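Local coordinates for protein putative hydantoin racemase (Klebsiella pneumoniae subsp. pneumoniae, PDB 3QVJ) that racemises allantoin and probably also interconverts the D and L forms of 5-monosubstituted hydantoins, at residues I4-P9 and G72-C77; V58-R63 and F239-P244. One frame throughout, in Å; residues are numbered along the deposited sequence.

How the contacts relate
Contact 1 pairs two neighbouring strands in the parallel sheet 31-36, 2-7, 72-75, 94-96, while contact 2 sets helix 48-68 against the loop that follows helix 203-216 near the C-terminus. Along the chain the segments alternate: 4-9, 58-63, 72-77, 239-244. The centres lie about 14 Å apart, and helix 48-68, which leads into strand 72-75, joins them. One side of this helix rests on the sheet, where its Val58, Gln61 and Ile62 meet contact 1; Leu59, Glu60 and Arg63 meet the tail. The sheet, its covering helix and the C-terminal segment thus form successive layers of one lobe.

Contact 1 (I4-P9 and G72-C77); sequences IQVINP and GHVIAC
Gln5 and His73 meet through their side chains while their strands run parallel, 17° apart. His73 ND1 donates to Gln5 OE1 at 2.8 Å, and the oxygen lies in the imidazole plane although amide and ring are turned 58° apart. With CG anti to the backbone N (chi1 -168°) and an extended chain, Gln5 brings its amide to the ring edge. The backbones form a parallel ladder between the two central strands of the four-stranded sheet in this Asp/Glu/hydantoin racemase domain: Gln5 N bonds to Gly72 O, Val74 N to Gln5 O, Ile7 N to Val74 O and Ala76 N to Ile7 O.

On the other face Val74 lies beside Val6, its CG2 3.8 Å from Val6 CG1, and its CG1 reaches back to Ile4 CG2 at 3.9 Å. Past the strand ends, Pro9 CG presses to 3.4 Å from Cys77 CB, and a water donates to Asn8 OD1 and Ala76 O; Asn8 ND2 is held by Thr16 and Asn10.

Farther out, Gln5 NE2 donates to Gln61 O of helix 48-68. The bond from ND1 places the proton on this nitrogen, and the buried amide, satisfied at both ends, ties both strands to the helix.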
ATOM      1  N   ILE A   4     -30.021  22.103  -3.784  1.00 31.88           N
ATOM      2  CA  ILE A   4     -29.217  20.889  -3.948  1.00 30.90           C
ATOM      3  C   ILE A   4     -29.983  19.822  -4.733  1.00 30.42           C
ATOM      4  O   ILE A   4     -31.018  19.328  -4.276  1.00 30.06           O
ATOM      5  CB  ILE A   4     -28.765  20.307  -2.575  1.00 30.72           C
ATOM      6  CG1 ILE A   4     -27.937  21.341  -1.806  1.00 30.56           C
ATOM      7  CG2 ILE A   4     -27.968  19.005  -2.765  1.00 29.84           C
ATOM      8  CD1 ILE A   4     -27.563  20.917  -0.400  1.00 30.77           C
ATOM      9  N   GLN A   5     -29.461  19.482  -5.910  1.00 29.88           N
ATOM     10  CA  GLN A   5     -30.028  18.430  -6.749  1.00 29.38           C
ATOM     11  C   GLN A   5     -29.570  17.056  -6.255  1.00 29.22           C
ATOM     12  O   GLN A   5     -28.391  16.704  -6.371  1.00 28.99           O
ATOM     13  CB  GLN A   5     -29.623  18.626  -8.215  1.00 29.38           C
ATOM     14  CG  GLN A   5     -30.415  17.747  -9.195  1.00 29.34           C
ATOM     15  CD  GLN A   5     -29.804  17.670 -10.584  1.00 29.77           C
ATOM     16  OE1 GLN A   5     -28.578  17.687 -10.749  1.00 28.55           O
ATOM     17  NE2 GLN A   5     -30.664  17.565 -11.600  1.00 29.29           N
ATOM     18  N   VAL A   6     -30.504  16.290  -5.694  1.00 28.69           N
ATOM     19  CA  VAL A   6     -30.211  14.945  -5.223  1.00 28.45           C
ATOM     20  C   VAL A   6     -30.668  13.950  -6.285  1.00 28.71           C
ATOM     21  O   VAL A   6     -31.872  13.768  -6.520  1.00 28.49           O
ATOM     22  CB  VAL A   6     -30.856  14.649  -3.846  1.00 28.60           C
ATOM     23  CG1 VAL A   6     -30.475  13.248  -3.358  1.00 28.08           C
ATOM     24  CG2 VAL A   6     -30.435  15.704  -2.816  1.00 27.28           C
ATOM     25  N   ILE A   7     -29.686  13.327  -6.931  1.00 28.63           N
ATOM     26  CA  ILE A   7     -29.926  12.463  -8.077  1.00 28.53           C
ATOM     27  C   ILE A   7     -29.920  10.999  -7.671  1.00 28.86           C
ATOM     28  O   ILE A   7     -28.876  10.452  -7.291  1.00 28.82           O
ATOM     29  CB  ILE A   7     -28.856  12.660  -9.183  1.00 28.43           C
ATOM     30  CG1 ILE A   7     -28.704  14.143  -9.552  1.00 27.79           C
ATOM     31  CG2 ILE A   7     -29.177  11.795 -10.408  1.00 27.71           C
ATOM     32  CD1 ILE A   7     -27.535  14.425 -10.466  1.00 26.95           C
ATOM     33  N   ASN A   8     -31.090  10.374  -7.752  1.00 28.81           N
ATOM     34  CA  ASN A   8     -31.177   8.927  -7.712  1.00 28.90           C
ATOM     35  C   ASN A   8     -30.779   8.426  -9.102  1.00 29.08           C
ATOM     36  O   ASN A   8     -31.474   8.712 -10.082  1.00 28.75           O
ATOM     37  CB  ASN A   8     -32.598   8.481  -7.347  1.00 28.90           C
ATOM     38  CG  ASN A   8     -32.770   6.964  -7.381  1.00 29.60           C
ATOM     39  OD1 ASN A   8     -31.795   6.206  -7.305  1.00 28.35           O
ATOM     40  ND2 ASN A   8     -34.020   6.516  -7.493  1.00 28.39           N
ATOM     41  N   PRO A   9     -29.641   7.706  -9.197  1.00 29.14           N
ATOM     42  CA  PRO A   9     -29.133   7.232 -10.483  1.00 29.40           C
ATOM     43  C   PRO A   9     -29.963   6.098 -11.092  1.00 29.88           C
ATOM     44  O   PRO A   9     -29.815   5.808 -12.279  1.00 29.64           O
ATOM     45  CB  PRO A   9     -27.724   6.723 -10.140  1.00 29.24           C
ATOM     46  CG  PRO A   9     -27.409   7.338  -8.811  1.00 29.29           C
ATOM     47  CD  PRO A   9     -28.709   7.374  -8.107  1.00 28.88           C
ATOM     48  N   GLY A  72     -25.307  22.562  -5.974  1.00 30.53           N
ATOM     49  CA  GLY A  72     -24.566  21.309  -5.872  1.00 29.69           C
ATOM     50  C   GLY A  72     -25.425  20.093  -6.147  1.00 29.30           C
ATOM     51  O   GLY A  72     -26.647  20.193  -6.310  1.00 29.19           O
ATOM     52  N   HIS A  73     -24.772  18.937  -6.197  1.00 28.62           N
ATOM     53  CA  HIS A  73     -25.419  17.701  -6.585  1.00 27.72           C
ATOM     54  C   HIS A  73     -24.980  16.561  -5.675  1.00 27.30           C
ATOM     55  O   HIS A  73     -23.830  16.518  -5.228  1.00 26.71           O
ATOM     56  CB  HIS A  73     -25.048  17.335  -8.021  1.00 27.75           C
ATOM     57  CG  HIS A  73     -25.061  18.490  -8.978  1.00 27.76           C
ATOM     58  ND1 HIS A  73     -26.086  18.700  -9.873  1.00 26.42           N
ATOM     59  CD2 HIS A  73     -24.158  19.474  -9.200  1.00 27.42           C
ATOM     60  CE1 HIS A  73     -25.819  19.768 -10.603  1.00 26.67           C
ATOM     61  NE2 HIS A  73     -24.659  20.261 -10.208  1.00 27.80           N
ATOM     62  N   VAL A  74     -25.898  15.640  -5.400  1.00 26.66           N
ATOM     63  CA  VAL A  74     -25.508  14.354  -4.838  1.00 26.21           C
ATOM     64  C   VAL A  74     -25.869  13.175  -5.745  1.00 25.93           C
ATOM     65  O   VAL A  74     -26.895  13.186  -6.440  1.00 25.36           O
ATOM     66  CB  VAL A  74     -25.873  14.170  -3.309  1.00 26.42           C
ATOM     67  CG1 VAL A  74     -26.482  15.429  -2.687  1.00 27.21           C
ATOM     68  CG2 VAL A  74     -26.696  12.909  -3.019  1.00 25.71           C
ATOM     69  N   ILE A  75     -24.970  12.196  -5.782  1.00 25.40           N
ATOM     70  CA  ILE A  75     -25.201  10.965  -6.521  1.00 25.12           C
ATOM     71  C   ILE A  75     -25.619   9.900  -5.511  1.00 25.70           C
ATOM     72  O   ILE A  75     -24.792   9.390  -4.747  1.00 25.57           O
ATOM     73  CB  ILE A  75     -23.963  10.563  -7.338  1.00 24.95           C
ATOM     74  CG1 ILE A  75     -23.638  11.668  -8.361  1.00 24.26           C
ATOM     75  CG2 ILE A  75     -24.188   9.216  -8.031  1.00 24.35           C
ATOM     76  CD1 ILE A  75     -22.370  11.447  -9.156  1.00 22.73           C
ATOM     77  N   ALA A  76     -26.917   9.596  -5.505  1.00 25.82           N
ATOM     78  CA  ALA A  76     -27.526   8.775  -4.460  1.00 25.91           C
ATOM     79  C   ALA A  76     -27.613   7.274  -4.779  1.00 26.26           C
ATOM     80  O   ALA A  76     -28.625   6.622  -4.500  1.00 26.08           O
ATOM     81  CB  ALA A  76     -28.896   9.335  -4.076  1.00 25.88           C
ATOM     82  N   CYS A  77     -26.548   6.740  -5.371  1.00 26.37           N
ATOM     83  CA  CYS A  77     -26.334   5.294  -5.437  1.00 27.09           C
ATOM     84  C   CYS A  77     -24.984   4.988  -4.798  1.00 26.99           C
ATOM     85  O   CYS A  77     -24.023   5.724  -5.007  1.00 27.12           O
ATOM     86  CB  CYS A  77     -26.364   4.785  -6.878  1.00 26.79           C
ATOM     87  SG  CYS A  77     -25.636   3.137  -7.112  1.00 28.97           S
TER
HETATM   88  O   HOH W   1     -29.805   4.579  -6.587  1.00 38.63           O

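Contact 2 (V58-R63 and F239-P244); sequences VLEQIR and FQSLNP
Glu60 and Ser241 make the polar link between helix 48-68 and the C-terminal loop. Ser241 OG donates to Glu60 OE2 at 2.7 Å, approaching on the syn side of the carboxylate and 23° out of its plane. The glutamate chain starts with CG anti to the backbone N and then folds at chi2 (78°), which swings the carboxylate round to the loop. The same OE2 takes a salt bridge from Arg63 NH1, one turn further along the helix, at 3.2 Å, so one carboxylate oxygen is gripped by a hydroxyl and a guanidinium together.

Leu242 crosses Glu60 at about a right angle. Its CD2 methyl lies 3.5 Å from Glu60 OE2 and 4.1 Å from Leu59 CB, pressed against the helix where these two residues adjoin. Arg63 is bent at both chi2 and chi3, and its aliphatic part does the touching: CD comes to 3.0 Å from Ser241 O, while CG packs 3.6 Å from Pro244 CD, at the CD-CG edge of the ring, the two side chains crossing at about a right angle. The guanidinium turns back over its own helix, one face above Glu60 O, and its NH2 pairs with Glu67. The carboxylates of Glu60 and Glu67 help to fix its rotation and would probably offset its charge. Leu242 N, bonded to Phe239 O, closes the type I turn that presents Ser241 and Leu242 to the helix.

The loop therefore lies on a flank of helix 48-68 away from the strands, for Val58 and Ile62 of that helix face strands 2-7 and 72-75. Helix 83-89 borders the contact through Ala85, which meets Leu59, and Leu89, which meets Asn243; Phe49 of a second subunit packs on Leu59, Leu242 and Asn243, placing this junction at a subunit interface.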
ATOM      1  N   VAL A  58     -27.061   9.893 -14.556  1.00 26.95           N
ATOM      2  CA  VAL A  58     -26.519  10.926 -13.680  1.00 26.75           C
ATOM      3  C   VAL A  58     -26.109  12.158 -14.493  1.00 26.79           C
ATOM      4  O   VAL A  58     -26.430  13.281 -14.118  1.00 26.66           O
ATOM      5  CB  VAL A  58     -25.310  10.400 -12.853  1.00 26.66           C
ATOM      6  CG1 VAL A  58     -24.545  11.556 -12.202  1.00 26.10           C
ATOM      7  CG2 VAL A  58     -25.777   9.401 -11.800  1.00 26.19           C
ATOM      8  N   LEU A  59     -25.409  11.939 -15.605  1.00 27.05           N
ATOM      9  CA  LEU A  59     -24.909  13.048 -16.425  1.00 27.75           C
ATOM     10  C   LEU A  59     -26.038  13.876 -17.049  1.00 28.55           C
ATOM     11  O   LEU A  59     -25.943  15.103 -17.135  1.00 28.11           O
ATOM     12  CB  LEU A  59     -23.940  12.545 -17.498  1.00 27.50           C
ATOM     13  CG  LEU A  59     -22.594  12.020 -16.984  1.00 27.34           C
ATOM     14  CD1 LEU A  59     -21.759  11.453 -18.124  1.00 26.58           C
ATOM     15  CD2 LEU A  59     -21.819  13.108 -16.236  1.00 26.86           C
ATOM     16  N   GLU A  60     -27.101  13.186 -17.468  1.00 29.26           N
ATOM     17  CA  GLU A  60     -28.305  13.817 -17.996  1.00 30.56           C
ATOM     18  C   GLU A  60     -28.918  14.765 -16.965  1.00 30.58           C
ATOM     19  O   GLU A  60     -29.295  15.895 -17.295  1.00 30.82           O
ATOM     20  CB  GLU A  60     -29.326  12.746 -18.422  1.00 30.97           C
ATOM     21  CG  GLU A  60     -30.366  13.238 -19.421  1.00 34.35           C
ATOM     22  CD  GLU A  60     -29.820  13.333 -20.844  1.00 38.84           C
ATOM     23  OE1 GLU A  60     -29.839  12.296 -21.556  1.00 40.02           O
ATOM     24  OE2 GLU A  60     -29.387  14.444 -21.254  1.00 40.09           O
ATOM     25  N   GLN A  61     -29.001  14.305 -15.720  1.00 30.64           N
ATOM     26  CA  GLN A  61     -29.540  15.120 -14.631  1.00 30.85           C
ATOM     27  C   GLN A  61     -28.587  16.238 -14.184  1.00 30.67           C
ATOM     28  O   GLN A  61     -29.045  17.332 -13.852  1.00 30.63           O
ATOM     29  CB  GLN A  61     -29.965  14.245 -13.444  1.00 30.96           C
ATOM     30  CG  GLN A  61     -31.224  13.403 -13.697  1.00 32.44           C
ATOM     31  CD  GLN A  61     -32.425  14.243 -14.116  1.00 34.81           C
ATOM     32  OE1 GLN A  61     -32.887  15.103 -13.374  1.00 35.53           O
ATOM     33  NE2 GLN A  61     -32.923  13.999 -15.318  1.00 36.08           N
ATOM     34  N   ILE A  62     -27.279  15.962 -14.176  1.00 30.28           N
ATOM     35  CA  ILE A  62     -26.272  16.995 -13.901  1.00 30.22           C
ATOM     36  C   ILE A  62     -26.458  18.174 -14.860  1.00 30.57           C
ATOM     37  O   ILE A  62     -26.485  19.330 -14.430  1.00 30.04           O
ATOM     38  CB  ILE A  62     -24.811  16.462 -14.012  1.00 29.80           C
ATOM     39  CG1 ILE A  62     -24.507  15.406 -12.931  1.00 29.09           C
ATOM     40  CG2 ILE A  62     -23.796  17.626 -13.969  1.00 29.69           C
ATOM     41  CD1 ILE A  62     -24.413  15.932 -11.494  1.00 27.90           C
ATOM     42  N   ARG A  63     -26.590  17.871 -16.151  1.00 31.20           N
ATOM     43  CA  ARG A  63     -26.856  18.893 -17.170  1.00 32.14           C
ATOM     44  C   ARG A  63     -28.110  19.710 -16.833  1.00 32.21           C
ATOM     45  O   ARG A  63     -28.072  20.941 -16.862  1.00 32.45           O
ATOM     46  CB  ARG A  63     -27.000  18.259 -18.553  1.00 32.41           C
ATOM     47  CG  ARG A  63     -27.209  19.270 -19.674  1.00 34.82           C
ATOM     48  CD  ARG A  63     -28.369  18.854 -20.557  1.00 38.45           C
ATOM     49  NE  ARG A  63     -29.650  19.185 -19.942  1.00 41.00           N
ATOM     50  CZ  ARG A  63     -30.756  18.455 -20.047  1.00 41.59           C
ATOM     51  NH1 ARG A  63     -30.758  17.323 -20.741  1.00 42.51           N
ATOM     52  NH2 ARG A  63     -31.866  18.857 -19.441  1.00 41.59           N
ATOM     53  N   PHE A 239     -26.658  10.842 -26.931  1.00 38.79           N
ATOM     54  CA  PHE A 239     -25.726  11.587 -26.088  1.00 38.69           C
ATOM     55  C   PHE A 239     -25.675  13.092 -26.398  1.00 39.00           C
ATOM     56  O   PHE A 239     -25.086  13.861 -25.638  1.00 38.76           O
ATOM     57  CB  PHE A 239     -24.319  10.983 -26.186  1.00 38.40           C
ATOM     58  CG  PHE A 239     -24.251   9.528 -25.793  1.00 37.58           C
ATOM     59  CD1 PHE A 239     -24.381   9.143 -24.460  1.00 36.30           C
ATOM     60  CD2 PHE A 239     -24.056   8.546 -26.757  1.00 36.65           C
ATOM     61  CE1 PHE A 239     -24.319   7.801 -24.093  1.00 37.01           C
ATOM     62  CE2 PHE A 239     -23.993   7.198 -26.404  1.00 36.94           C
ATOM     63  CZ  PHE A 239     -24.122   6.824 -25.068  1.00 37.19           C
ATOM     64  N   GLN A 240     -26.306  13.508 -27.497  1.00 39.53           N
ATOM     65  CA  GLN A 240     -26.168  14.885 -27.991  1.00 40.21           C
ATOM     66  C   GLN A 240     -26.705  15.965 -27.043  1.00 40.28           C
ATOM     67  O   GLN A 240     -26.306  17.122 -27.139  1.00 40.32           O
ATOM     68  CB  GLN A 240     -26.753  15.045 -29.407  1.00 40.36           C
ATOM     69  CG  GLN A 240     -28.247  14.788 -29.534  1.00 41.67           C
ATOM     70  CD  GLN A 240     -28.711  14.742 -30.987  1.00 43.33           C
ATOM     71  OE1 GLN A 240     -29.041  13.674 -31.513  1.00 44.11           O
ATOM     72  NE2 GLN A 240     -28.730  15.900 -31.641  1.00 43.31           N
ATOM     73  N   SER A 241     -27.584  15.581 -26.121  1.00 40.48           N
ATOM     74  CA  SER A 241     -28.147  16.530 -25.157  1.00 40.96           C
ATOM     75  C   SER A 241     -27.259  16.779 -23.927  1.00 41.03           C
ATOM     76  O   SER A 241     -27.524  17.703 -23.154  1.00 40.94           O
ATOM     77  CB  SER A 241     -29.539  16.074 -24.706  1.00 41.11           C
ATOM     78  OG  SER A 241     -29.468  14.893 -23.914  1.00 41.79           O
ATOM     79  N   LEU A 242     -26.210  15.973 -23.758  1.00 40.98           N
ATOM     80  CA  LEU A 242     -25.441  15.954 -22.503  1.00 41.10           C
ATOM     81  C   LEU A 242     -24.610  17.198 -22.182  1.00 41.56           C
ATOM     82  O   LEU A 242     -24.410  17.517 -21.010  1.00 41.61           O
ATOM     83  CB  LEU A 242     -24.554  14.704 -22.418  1.00 40.77           C
ATOM     84  CG  LEU A 242     -25.249  13.359 -22.193  1.00 40.00           C
ATOM     85  CD1 LEU A 242     -24.238  12.223 -22.216  1.00 39.37           C
ATOM     86  CD2 LEU A 242     -26.038  13.346 -20.897  1.00 38.81           C
ATOM     87  N   ASN A 243     -24.121  17.893 -23.205  1.00 42.10           N
ATOM     88  CA  ASN A 243     -23.247  19.043 -22.981  1.00 42.89           C
ATOM     89  C   ASN A 243     -23.543  20.215 -23.925  1.00 43.49           C
ATOM     90  O   ASN A 243     -22.743  20.515 -24.814  1.00 43.70           O
ATOM     91  CB  ASN A 243     -21.771  18.610 -23.065  1.00 42.80           C
ATOM     92  CG  ASN A 243     -20.806  19.667 -22.534  1.00 42.97           C
ATOM     93  OD1 ASN A 243     -21.199  20.606 -21.834  1.00 43.46           O
ATOM     94  ND2 ASN A 243     -19.529  19.510 -22.867  1.00 42.89           N
ATOM     95  N   PRO A 244     -24.702  20.882 -23.737  1.00 44.15           N
ATOM     96  CA  PRO A 244     -25.076  22.009 -24.605  1.00 44.59           C
ATOM     97  C   PRO A 244     -24.255  23.273 -24.336  1.00 45.13           C
ATOM     98  O   PRO A 244     -24.282  24.208 -25.139  1.00 45.34           O
ATOM     99  CB  PRO A 244     -26.548  22.246 -24.255  1.00 44.59           C
ATOM    100  CG  PRO A 244     -26.682  21.763 -22.850  1.00 44.50           C
ATOM    101  CD  PRO A 244     -25.745  20.593 -22.733  1.00 44.01           C
TER